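Local coordinates for RctB replication initiator protein (Vibrio cholerae, PDB 5UBE) that initiates replication of the second chromosome of the cholera pathogen, its N-terminal domain being a helix-turn-helix module that probably contacts DNA, at residues His15-Leu20 / Leu62-Glu67; Phe21-Ala26 / Leu56-Gly61; Asn49-Arg54 / Thr66-Ala71; Gln96-Phe101 / Lys108-Arg113. All coordinates share one frame; numbering follows the deposited sequence.

Contact 1 of 4, residues His15-Leu20 / Leu62-Glu67; sequences HKDGHL and LVSTTE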
# COMPACT_ATOMS: atom_id res chain seq x y z
N HIS A 15 8.27 13.22 2.04
CA HIS A 15 8.09 12.81 0.65
C HIS A 15 9.01 11.65 0.29
O HIS A 15 8.65 10.80 -0.52
CB HIS A 15 8.34 13.98 -0.30
CG HIS A 15 7.32 15.07 -0.22
ND1 HIS A 15 6.26 15.16 -1.09
CD2 HIS A 15 7.20 16.12 0.63
CE1 HIS A 15 5.53 16.22 -0.79
NE2 HIS A 15 6.08 16.82 0.25
N LYS A 16 10.20 11.62 0.89
CA LYS A 16 11.17 10.55 0.67
C LYS A 16 10.58 9.17 0.97
O LYS A 16 11.08 8.17 0.44
CB LYS A 16 12.41 10.81 1.54
CG LYS A 16 13.62 9.94 1.22
CD LYS A 16 14.76 10.22 2.20
CE LYS A 16 15.82 9.14 2.15
NZ LYS A 16 16.88 9.33 3.20
N ASP A 17 9.54 9.08 1.80
CA ASP A 17 8.96 7.77 2.07
C ASP A 17 8.27 7.19 0.84
O ASP A 17 8.15 5.96 0.72
CB ASP A 17 7.98 7.86 3.25
CG ASP A 17 8.69 8.18 4.57
OD1 ASP A 17 9.12 9.33 4.75
OD2 ASP A 17 8.81 7.27 5.43
N GLY A 18 7.83 8.04 -0.08
CA GLY A 18 7.12 7.59 -1.25
C GLY A 18 5.64 7.39 -0.97
O GLY A 18 5.06 7.95 -0.04
N HIS A 19 5.03 6.55 -1.80
CA HIS A 19 3.62 6.26 -1.62
C HIS A 19 3.40 5.49 -0.32
O HIS A 19 4.30 4.81 0.17
CB HIS A 19 3.08 5.47 -2.82
CG HIS A 19 2.78 6.31 -4.01
ND1 HIS A 19 2.39 5.78 -5.22
CD2 HIS A 19 2.81 7.66 -4.18
CE1 HIS A 19 2.19 6.76 -6.09
NE2 HIS A 19 2.44 7.90 -5.48
N LEU A 20 2.18 5.59 0.21
CA LEU A 20 1.84 5.10 1.54
C LEU A 20 0.68 4.11 1.50
O LEU A 20 -0.25 4.26 0.70
CB LEU A 20 1.45 6.26 2.45
CG LEU A 20 2.52 7.31 2.75
CD1 LEU A 20 2.00 8.34 3.74
CD2 LEU A 20 3.75 6.62 3.29
N LEU A 62 0.82 3.07 8.99
CA LEU A 62 1.22 3.20 7.59
C LEU A 62 2.42 2.31 7.31
O LEU A 62 3.17 1.92 8.22
CB LEU A 62 1.57 4.64 7.22
CG LEU A 62 0.61 5.74 7.67
CD1 LEU A 62 1.30 7.09 7.69
CD2 LEU A 62 -0.64 5.77 6.78
N VAL A 63 2.58 1.99 6.02
CA VAL A 63 3.76 1.36 5.44
C VAL A 63 4.10 2.12 4.16
O VAL A 63 3.21 2.40 3.36
CB VAL A 63 3.52 -0.13 5.12
CG1 VAL A 63 4.70 -0.70 4.33
CG2 VAL A 63 3.30 -0.92 6.39
N SER A 64 5.36 2.48 3.98
CA SER A 64 5.70 3.26 2.79
C SER A 64 6.34 2.36 1.75
O SER A 64 6.79 1.25 2.05
CB SER A 64 6.64 4.42 3.17
OG SER A 64 7.86 3.92 3.66
N THR A 65 6.35 2.82 0.49
CA THR A 65 7.09 2.09 -0.55
C THR A 65 8.58 2.02 -0.20
O THR A 65 9.25 1.02 -0.51
CB THR A 65 6.88 2.73 -1.93
OG1 THR A 65 7.16 4.13 -1.88
CG2 THR A 65 5.46 2.56 -2.35
N THR A 66 9.12 3.02 0.50
CA THR A 66 10.52 2.95 0.92
C THR A 66 10.74 1.78 1.86
O THR A 66 11.70 1.01 1.71
CB THR A 66 10.96 4.26 1.57
OG1 THR A 66 11.09 5.27 0.56
CG2 THR A 66 12.32 4.10 2.30
N GLU A 67 9.84 1.60 2.83
CA GLU A 67 9.94 0.46 3.74
C GLU A 67 9.75 -0.86 2.99
O GLU A 67 10.34 -1.88 3.38
CB GLU A 67 8.92 0.61 4.89
CG GLU A 67 9.15 1.87 5.74
CD GLU A 67 8.10 2.08 6.84
OE1 GLU A 67 6.90 1.86 6.58
OE2 GLU A 67 8.47 2.48 7.95
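Thr-66 and Thr-65, in the first turn of helix 65-71, reach back to the carbonyls of the 3-10 turn at Lys-16 and Asp-17. From CB of Thr-66, which packs against Asp-17 O at 3.4 Å, the side chain leads to OG1; with OG1 anti to the carbonyl carbon (chi1 -73°), the hydroxyl is directed at the turn. It donates to Lys-16 O at 2.9 Å, in the carbonyl plane and on a lone pair, while Arg-78 NH2 gives OG1 a second bond. Asp-17 O accepts from Thr-66 N at 3.1 Å, and Thr-65 OG1 adds a weak bond to the same oxygen. His-19 O takes the amide one residue earlier, Thr-65 N, at 2.9 Å, and His-19 CB touches the Thr-65 methyl CG2. Two amides of the first helical turn thus find acceptors in the distant segment that leads into strand 20-22. Ser-64 and Glu-67 form a capping box: Glu-67 N donates to Ser-64 OG at 3.2 Å, and Ser-64 N donates to Glu-67 OE1 at 3.1 Å. Ser-64 CB meanwhile lies 3.6 Å from Leu-20 CD2, where the two residues make an antiparallel non-hydrogen-bonded pair. Strand 20-22 lies between strands 62-64 and 108-114, so Leu-20 also bonds through its backbone to Met-110 and His-112, and helix 78-91 covers Thr-65 and His-19.

Contact 2 of 4, residues Phe21-Ala26 / Leu56-Gly61; sequences FEVSEA and LRSRDG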
# COMPACT_ATOMS: atom_id res chain seq x y z
N PHE A 21 0.74 3.11 2.38
CA PHE A 21 -0.28 2.08 2.51
C PHE A 21 -0.83 2.08 3.92
O PHE A 21 -0.07 1.95 4.89
CB PHE A 21 0.28 0.70 2.18
CG PHE A 21 0.77 0.58 0.77
CD1 PHE A 21 -0.10 0.20 -0.24
CD2 PHE A 21 2.09 0.87 0.46
CE1 PHE A 21 0.36 0.10 -1.55
CE2 PHE A 21 2.54 0.77 -0.84
CZ PHE A 21 1.70 0.39 -1.84
N GLU A 22 -2.14 2.19 4.05
CA GLU A 22 -2.77 2.12 5.37
C GLU A 22 -2.81 0.67 5.84
O GLU A 22 -3.35 -0.21 5.15
CB GLU A 22 -4.16 2.74 5.29
CG GLU A 22 -5.09 2.42 6.42
CD GLU A 22 -6.53 2.72 6.05
OE1 GLU A 22 -6.82 3.90 5.74
OE2 GLU A 22 -7.35 1.77 6.04
N VAL A 23 -2.23 0.41 7.02
CA VAL A 23 -2.23 -0.92 7.59
C VAL A 23 -3.64 -1.29 8.04
O VAL A 23 -4.36 -0.47 8.61
CB VAL A 23 -1.24 -0.99 8.77
CG1 VAL A 23 -1.35 -2.33 9.48
CG2 VAL A 23 0.18 -0.75 8.27
N SER A 24 -4.05 -2.52 7.75
CA SER A 24 -5.32 -3.03 8.27
C SER A 24 -5.17 -4.51 8.56
O SER A 24 -4.73 -5.27 7.70
CB SER A 24 -6.47 -2.78 7.29
OG SER A 24 -7.27 -3.95 7.11
N GLU A 25 -5.58 -4.93 9.76
CA GLU A 25 -5.57 -6.35 10.07
C GLU A 25 -6.66 -7.11 9.33
O GLU A 25 -6.50 -8.31 9.07
CB GLU A 25 -5.70 -6.55 11.57
CG GLU A 25 -4.42 -6.18 12.29
CD GLU A 25 -4.58 -6.19 13.79
OE1 GLU A 25 -3.60 -5.84 14.47
OE2 GLU A 25 -5.67 -6.57 14.28
N ALA A 26 -7.79 -6.45 9.01
CA ALA A 26 -8.82 -7.09 8.20
C ALA A 26 -8.30 -7.48 6.83
O ALA A 26 -8.68 -8.52 6.29
CB ALA A 26 -10.03 -6.16 8.05
N LEU A 56 2.98 -5.41 10.35
CA LEU A 56 3.17 -5.95 11.69
C LEU A 56 4.02 -5.05 12.57
O LEU A 56 3.78 -4.94 13.78
CB LEU A 56 3.80 -7.34 11.58
CG LEU A 56 3.34 -8.48 12.49
CD1 LEU A 56 1.86 -8.34 12.83
CD2 LEU A 56 3.61 -9.81 11.79
N ARG A 57 5.03 -4.39 12.00
CA ARG A 57 5.92 -3.53 12.76
C ARG A 57 5.56 -2.05 12.67
O ARG A 57 6.22 -1.23 13.30
CB ARG A 57 7.37 -3.71 12.30
CG ARG A 57 7.88 -5.14 12.22
CD ARG A 57 9.39 -5.17 11.87
NE ARG A 57 9.67 -4.80 10.48
CZ ARG A 57 10.11 -5.64 9.54
NH1 ARG A 57 10.34 -6.92 9.84
NH2 ARG A 57 10.33 -5.22 8.31
N SER A 58 4.53 -1.68 11.90
CA SER A 58 4.19 -0.27 11.78
C SER A 58 3.82 0.30 13.15
O SER A 58 3.23 -0.39 13.99
CB SER A 58 3.04 -0.07 10.80
OG SER A 58 2.61 1.28 10.77
N ARG A 59 4.23 1.54 13.41
CA ARG A 59 3.88 2.26 14.62
C ARG A 59 3.00 3.47 14.33
O ARG A 59 2.72 4.24 15.25
CB ARG A 59 5.13 2.75 15.37
CG ARG A 59 6.20 1.70 15.63
CD ARG A 59 5.65 0.52 16.42
NE ARG A 59 6.69 -0.43 16.81
CZ ARG A 59 7.36 -0.38 17.96
NH1 ARG A 59 7.10 0.58 18.83
NH2 ARG A 59 8.28 -1.29 18.23
N ASP A 60 2.60 3.68 13.07
CA ASP A 60 1.75 4.82 12.75
C ASP A 60 0.59 4.46 11.84
O ASP A 60 -0.08 5.37 11.34
CB ASP A 60 2.57 5.98 12.15
CG ASP A 60 3.31 5.60 10.86
OD1 ASP A 60 3.18 4.46 10.36
OD2 ASP A 60 4.03 6.48 10.35
N GLY A 61 0.30 3.17 11.67
CA GLY A 61 -0.77 2.75 10.80
C GLY A 61 -0.43 2.80 9.34
O GLY A 61 -1.32 2.59 8.51
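Val-23 and Gly-61 meet just past the end of strand 20-22, joined by one backbone hydrogen bond, Val-23 N to Gly-61 O at 2.8 Å. It is nearly straight at the hydrogen (168°), yet the donor stands above the carbonyl plane rather than on a lone pair. The same oxygen receives a CA-H...O contact from Glu-22 CA at 3.5 Å. The valine side chain then folds over the glycine: CG1 is anti to the backbone N (chi1 174°), which sets the other methyl, CG2, against the loop. CG2 lies 3.8 Å from Gly-61 C, and it touches Ser-58 CB at 3.9 Å, while CB itself sits 3.6 Å from Gly-61 O. Gly-61 adopts a positive phi of 77°, a turn conformation just ahead of strand 62-64. The contact continues the antiparallel neighbourhood of strands 20-22 and 62-64 past their ends, into the loop that returns from helix 42-55. Within that loop Ser-58 holds OG anti to its own backbone N, where the hydroxyl accepts a weak bond from Asp-60 N at 3.3 Å and is also bonded to Leu-62 O. Asp-60 takes Leu-62 N on one carboxylate oxygen and Arg-13 on the other. Glu-22 points its CB away from the loop, and its extended chain carries the carboxylate to a salt bridge with Arg-113 on strand 108-114.

Contact 3 of 4, residues Asn49-Arg54 / Thr66-Ala71; sequences NLISLR and TELIDA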
# COMPACT_ATOMS: atom_id res chain seq x y z
N ASN A 49 1.21 -9.25 0.22
CA ASN A 49 1.79 -9.95 1.36
C ASN A 49 2.88 -9.11 2.03
O ASN A 49 3.02 -9.12 3.25
CB ASN A 49 2.36 -11.30 0.92
CG ASN A 49 1.28 -12.33 0.68
OD1 ASN A 49 0.15 -12.17 1.12
ND2 ASN A 49 1.63 -13.42 -0.02
N LEU A 50 3.66 -8.39 1.22
CA LEU A 50 4.74 -7.57 1.77
C LEU A 50 4.19 -6.45 2.65
O LEU A 50 4.66 -6.25 3.78
CB LEU A 50 5.57 -6.99 0.64
CG LEU A 50 6.96 -6.45 0.97
CD1 LEU A 50 7.88 -7.58 1.43
CD2 LEU A 50 7.52 -5.77 -0.28
N ILE A 51 3.22 -5.70 2.12
CA ILE A 51 2.55 -4.66 2.91
C ILE A 51 2.02 -5.24 4.22
O ILE A 51 2.24 -4.69 5.30
CB ILE A 51 1.41 -4.03 2.09
CG1 ILE A 51 1.95 -3.31 0.85
CG2 ILE A 51 0.54 -3.13 3.00
CD1 ILE A 51 0.95 -3.20 -0.28
N SER A 52 1.27 -6.34 4.13
CA SER A 52 0.73 -6.97 5.33
C SER A 52 1.83 -7.30 6.33
O SER A 52 1.77 -6.89 7.49
CB SER A 52 -0.05 -8.23 4.93
OG SER A 52 -0.62 -8.85 6.06
N LEU A 53 2.86 -8.02 5.89
CA LEU A 53 3.90 -8.45 6.81
C LEU A 53 4.66 -7.26 7.39
O LEU A 53 4.96 -7.22 8.59
CB LEU A 53 4.84 -9.42 6.10
CG LEU A 53 5.93 -10.14 6.90
CD1 LEU A 53 6.18 -11.52 6.32
CD2 LEU A 53 7.22 -9.34 6.91
N ARG A 54 4.98 -6.27 6.56
CA ARG A 54 5.67 -5.08 7.07
C ARG A 54 4.77 -4.28 8.02
O ARG A 54 5.27 -3.59 8.91
CB ARG A 54 6.15 -4.21 5.91
CG ARG A 54 6.88 -2.93 6.32
CD ARG A 54 8.07 -3.25 7.22
NE ARG A 54 8.81 -2.06 7.63
CZ ARG A 54 8.40 -1.21 8.57
NH1 ARG A 54 7.24 -1.40 9.20
NH2 ARG A 54 9.15 -0.16 8.87
N THR A 66 9.12 3.02 0.50
CA THR A 66 10.52 2.95 0.92
C THR A 66 10.74 1.78 1.86
O THR A 66 11.70 1.01 1.71
CB THR A 66 10.96 4.26 1.57
OG1 THR A 66 11.09 5.27 0.56
CG2 THR A 66 12.32 4.10 2.30
N GLU A 67 9.84 1.60 2.83
CA GLU A 67 9.94 0.46 3.74
C GLU A 67 9.75 -0.86 2.99
O GLU A 67 10.34 -1.88 3.38
CB GLU A 67 8.92 0.61 4.89
CG GLU A 67 9.15 1.87 5.74
CD GLU A 67 8.10 2.08 6.84
OE1 GLU A 67 6.90 1.86 6.58
OE2 GLU A 67 8.47 2.48 7.95
N LEU A 68 8.91 -0.86 1.95
CA LEU A 68 8.72 -2.08 1.16
C LEU A 68 10.01 -2.48 0.45
O LEU A 68 10.37 -3.66 0.44
CB LEU A 68 7.59 -1.89 0.16
CG LEU A 68 6.18 -1.77 0.75
CD1 LEU A 68 5.13 -1.78 -0.33
CD2 LEU A 68 5.89 -2.87 1.78
N ILE A 69 10.69 -1.51 -0.17
CA ILE A 69 11.99 -1.79 -0.77
C ILE A 69 12.92 -2.43 0.26
O ILE A 69 13.48 -3.51 0.03
CB ILE A 69 12.60 -0.49 -1.33
CG1 ILE A 69 11.78 -0.02 -2.54
CG2 ILE A 69 14.08 -0.71 -1.72
CD1 ILE A 69 12.07 1.43 -2.92
N ASP A 70 13.06 -1.79 1.42
CA ASP A 70 13.96 -2.31 2.44
C ASP A 70 13.55 -3.70 2.92
O ASP A 70 14.41 -4.50 3.28
CB ASP A 70 14.04 -1.31 3.60
CG ASP A 70 14.70 0.01 3.20
OD1 ASP A 70 14.96 0.21 1.98
OD2 ASP A 70 14.99 0.83 4.09
N ALA A 71 12.24 -4.01 2.91
CA ALA A 71 11.80 -5.33 3.34
C ALA A 71 12.22 -6.43 2.38
O ALA A 71 12.33 -7.59 2.78
CB ALA A 71 10.27 -5.36 3.50
O HOH W 1 11.22 -2.15 6.02
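Leu-68 of helix 65-71 is the apolar centre, wedged against Leu-50 and Ile-51 of helix 42-55. Its two methyls divide the work: CD1 reaches Ile-51 CG1 at 3.7 Å, and CD2 meets Leu-50 CG at 3.8 Å, the two leucines sliding past each other in opposite directions. Leu-50 has CG anti to its backbone N (chi1 -162°), which extends its branches toward the other helix; CD2 rests on Leu-68 O at 3.6 Å, and CD1 touches Ala-71 CB at 3.9 Å, one turn further along. Outward, the packing gives way to charge. Arg-54 crosses Glu-67 at about a right angle and forms a salt bridge through NH2 to Glu-67 OE2 at 2.9 Å, with the carboxylate lying over one face of the guanidinium and the two planes 39° apart. A bend at chi2 lets the arginine lie across the glutamate. A water in the guanidinium plane accepts from Arg-54 NE at 2.9 Å and donates to Glu-67 O at 2.8 Å, so the arginine holds the side chain directly and the backbone carbonyl through the water. Arg-54 NH1, though buried by the contact, has no partner in the model. The two helix segments cross almost perpendicularly, at 95°, their axes 10.1 Å apart at closest approach. The pair packs on the sheet: Leu-68 and Ile-51 both pack on Phe-21 of strand 20-22, Leu-68 and Arg-54 on Val-63 of strand 62-64, and helix 78-91 adds Ile-81 against Leu-68.

Contact 4 of 4, residues Gln96-Phe101 / Lys108-Arg113; sequences QIPVRF and KTMLHR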
# COMPACT_ATOMS: atom_id res chain seq x y z
N GLN A 96 -7.21 5.02 -3.89
CA GLN A 96 -6.15 6.02 -3.88
C GLN A 96 -6.66 7.30 -3.24
O GLN A 96 -7.64 7.90 -3.71
CB GLN A 96 -5.65 6.30 -5.29
CG GLN A 96 -5.05 5.09 -5.98
CD GLN A 96 -4.18 5.50 -7.16
OE1 GLN A 96 -4.60 5.41 -8.31
NE2 GLN A 96 -2.95 5.96 -6.87
N ILE A 97 -5.99 7.73 -2.18
CA ILE A 97 -6.36 8.91 -1.40
C ILE A 97 -5.19 9.88 -1.42
O ILE A 97 -4.14 9.57 -0.84
CB ILE A 97 -6.71 8.52 0.04
CG1 ILE A 97 -7.79 7.44 0.06
CG2 ILE A 97 -7.11 9.75 0.86
CD1 ILE A 97 -8.04 6.83 1.43
N PRO A 98 -5.29 11.04 -2.07
CA PRO A 98 -4.21 12.03 -1.95
C PRO A 98 -4.24 12.64 -0.55
O PRO A 98 -5.31 12.98 -0.04
CB PRO A 98 -4.53 13.06 -3.03
CG PRO A 98 -5.49 12.38 -3.94
CD PRO A 98 -6.28 11.45 -3.07
N VAL A 99 -3.06 12.74 0.06
CA VAL A 99 -2.91 13.25 1.42
C VAL A 99 -1.80 14.29 1.45
O VAL A 99 -0.95 14.35 0.56
CB VAL A 99 -2.59 12.12 2.43
CG1 VAL A 99 -3.72 11.11 2.47
CG2 VAL A 99 -1.27 11.46 2.08
N ARG A 100 -1.82 15.12 2.48
CA ARG A 100 -0.80 16.14 2.68
C ARG A 100 -0.09 15.90 4.00
O ARG A 100 -0.54 15.13 4.85
CB ARG A 100 -1.40 17.55 2.66
CG ARG A 100 -2.29 17.83 1.45
CD ARG A 100 -2.90 19.22 1.51
NE ARG A 100 -3.72 19.52 0.34
CZ ARG A 100 -4.39 20.65 0.17
NH1 ARG A 100 -4.35 21.60 1.10
NH2 ARG A 100 -5.11 20.83 -0.93
N PHE A 101 1.05 16.57 4.16
CA PHE A 101 1.76 16.54 5.44
C PHE A 101 1.34 17.70 6.32
O PHE A 101 1.15 17.52 7.53
CB PHE A 101 3.27 16.55 5.20
CG PHE A 101 3.74 15.46 4.27
CD1 PHE A 101 3.72 15.65 2.90
CD2 PHE A 101 4.17 14.24 4.77
CE1 PHE A 101 4.14 14.64 2.04
CE2 PHE A 101 4.59 13.23 3.92
CZ PHE A 101 4.58 13.43 2.55
N LYS A 108 2.13 16.79 -1.71
CA LYS A 108 1.27 15.65 -1.43
C LYS A 108 1.97 14.36 -1.82
O LYS A 108 2.98 14.36 -2.54
CB LYS A 108 -0.07 15.75 -2.18
CG LYS A 108 -0.81 17.07 -2.01
CD LYS A 108 -2.17 17.00 -2.69
CE LYS A 108 -2.93 18.32 -2.59
NZ LYS A 108 -4.32 18.20 -3.11
N THR A 109 1.43 13.25 -1.31
CA THR A 109 1.77 11.89 -1.73
C THR A 109 0.46 11.13 -1.87
O THR A 109 -0.62 11.70 -1.72
CB THR A 109 2.74 11.22 -0.75
OG1 THR A 109 2.13 11.13 0.55
CG2 THR A 109 4.03 12.01 -0.64
N MET A 110 0.54 9.82 -2.15
CA MET A 110 -0.64 8.98 -2.33
C MET A 110 -0.81 8.02 -1.15
O MET A 110 0.12 7.29 -0.79
CB MET A 110 -0.57 8.18 -3.63
CG MET A 110 -1.41 8.74 -4.75
SD MET A 110 -3.13 9.04 -4.31
CE MET A 110 -3.70 9.80 -5.83
N LEU A 111 -2.01 8.00 -0.58
CA LEU A 111 -2.36 7.01 0.44
C LEU A 111 -3.23 5.94 -0.20
O LEU A 111 -4.12 6.24 -0.99
CB LEU A 111 -3.10 7.66 1.61
CG LEU A 111 -3.43 6.72 2.76
CD1 LEU A 111 -2.16 6.17 3.38
CD2 LEU A 111 -4.29 7.43 3.80
N HIS A 112 -2.97 4.69 0.15
CA HIS A 112 -3.66 3.55 -0.44
C HIS A 112 -4.29 2.74 0.67
O HIS A 112 -3.60 2.33 1.61
CB HIS A 112 -2.70 2.70 -1.27
CG HIS A 112 -2.06 3.47 -2.37
ND1 HIS A 112 -2.44 3.34 -3.69
CD2 HIS A 112 -1.11 4.43 -2.34
CE1 HIS A 112 -1.72 4.17 -4.43
NE2 HIS A 112 -0.91 4.84 -3.64
N ARG A 113 -5.60 2.52 0.56
CA ARG A 113 -6.39 1.83 1.56
C ARG A 113 -7.00 0.59 0.92
O ARG A 113 -7.58 0.67 -0.15
CB ARG A 113 -7.49 2.75 2.10
CG ARG A 113 -8.69 2.03 2.71
CD ARG A 113 -9.71 3.06 3.17
NE ARG A 113 -9.05 4.14 3.91
CZ ARG A 113 -9.60 5.31 4.20
NH1 ARG A 113 -10.84 5.58 3.81
NH2 ARG A 113 -8.90 6.21 4.87
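Ile-97 and Leu-111 exchange two backbone hydrogen bonds, each 2.7 Å, Ile-97 N to Leu-111 O and Leu-111 N to Ile-97 O. The next hydrogen-bonded pair, Val-99 with Thr-109, is longer: Val-99 N to Thr-109 O and Thr-109 N to Val-99 O are both 3.2 Å. On the face that carries these four residues, Val-99 CG1 lies 3.6 Å from Leu-111 CB, with the two side chains crossing at a slant. Phe-101 joins this cluster at the end of the strand, where its ring edge meets Thr-109 CG2 through CZ at 3.5 Å. At the other end Ile-97 CD1 sits over the centre of the Arg-113 guanidinium, 3.5 Å from CZ; that arginine is held in turn by a salt bridge from its NE to Glu-22. The opposite face carries Gln-96, Pro-98, Met-110 and His-112 and, toward the hairpin's turn, Arg-100 and Lys-108. Met-110, bent at chi2 (-53°), lies alongside Pro-98 and brings CE to 3.7 Å from Pro-98 CG. Gln-96 runs beside His-112, its amide plane 24° from the ring plane, and NE2 approaches CE1 of the imidazole at 3.3 Å. His-112 ND1 is buried here with no partner in the model. Arg-100 and Lys-108 extend side by side, with Arg-100 NH2 3.5 Å from Lys-108 NZ, like charges that would probably repel unless solvent screens them; both residues are exposed. Together strands 94-100 and 108-114 make an antiparallel beta hairpin following helix 78-91, an arrangement resembling the wing of winged-helix DNA-binding domains.

Overall arrangement
Contacts 1, 2 and 4 are all built on one mixed sheet, ordered 62-64, 20-22, 108-114, 94-100. Contact 1 pairs the loop leading into strand 20-22 with strand 62-64 and helix 65-71; contact 2, about 12 Å away between centres, is nested within its chain loop. Contact 3 shares Thr-66 and Glu-67 with contact 1, and its segments alternate along the chain with those of contact 2. Contact 4 comes last, its centre about 18 Å from that of contact 3, on the opposite side of the chain's centre. Phe-21 and His-112 link strands 20-22 and 108-114, joining the helical side to the hairpin in one compact module, consistent with a DNA-binding helix-turn-helix domain.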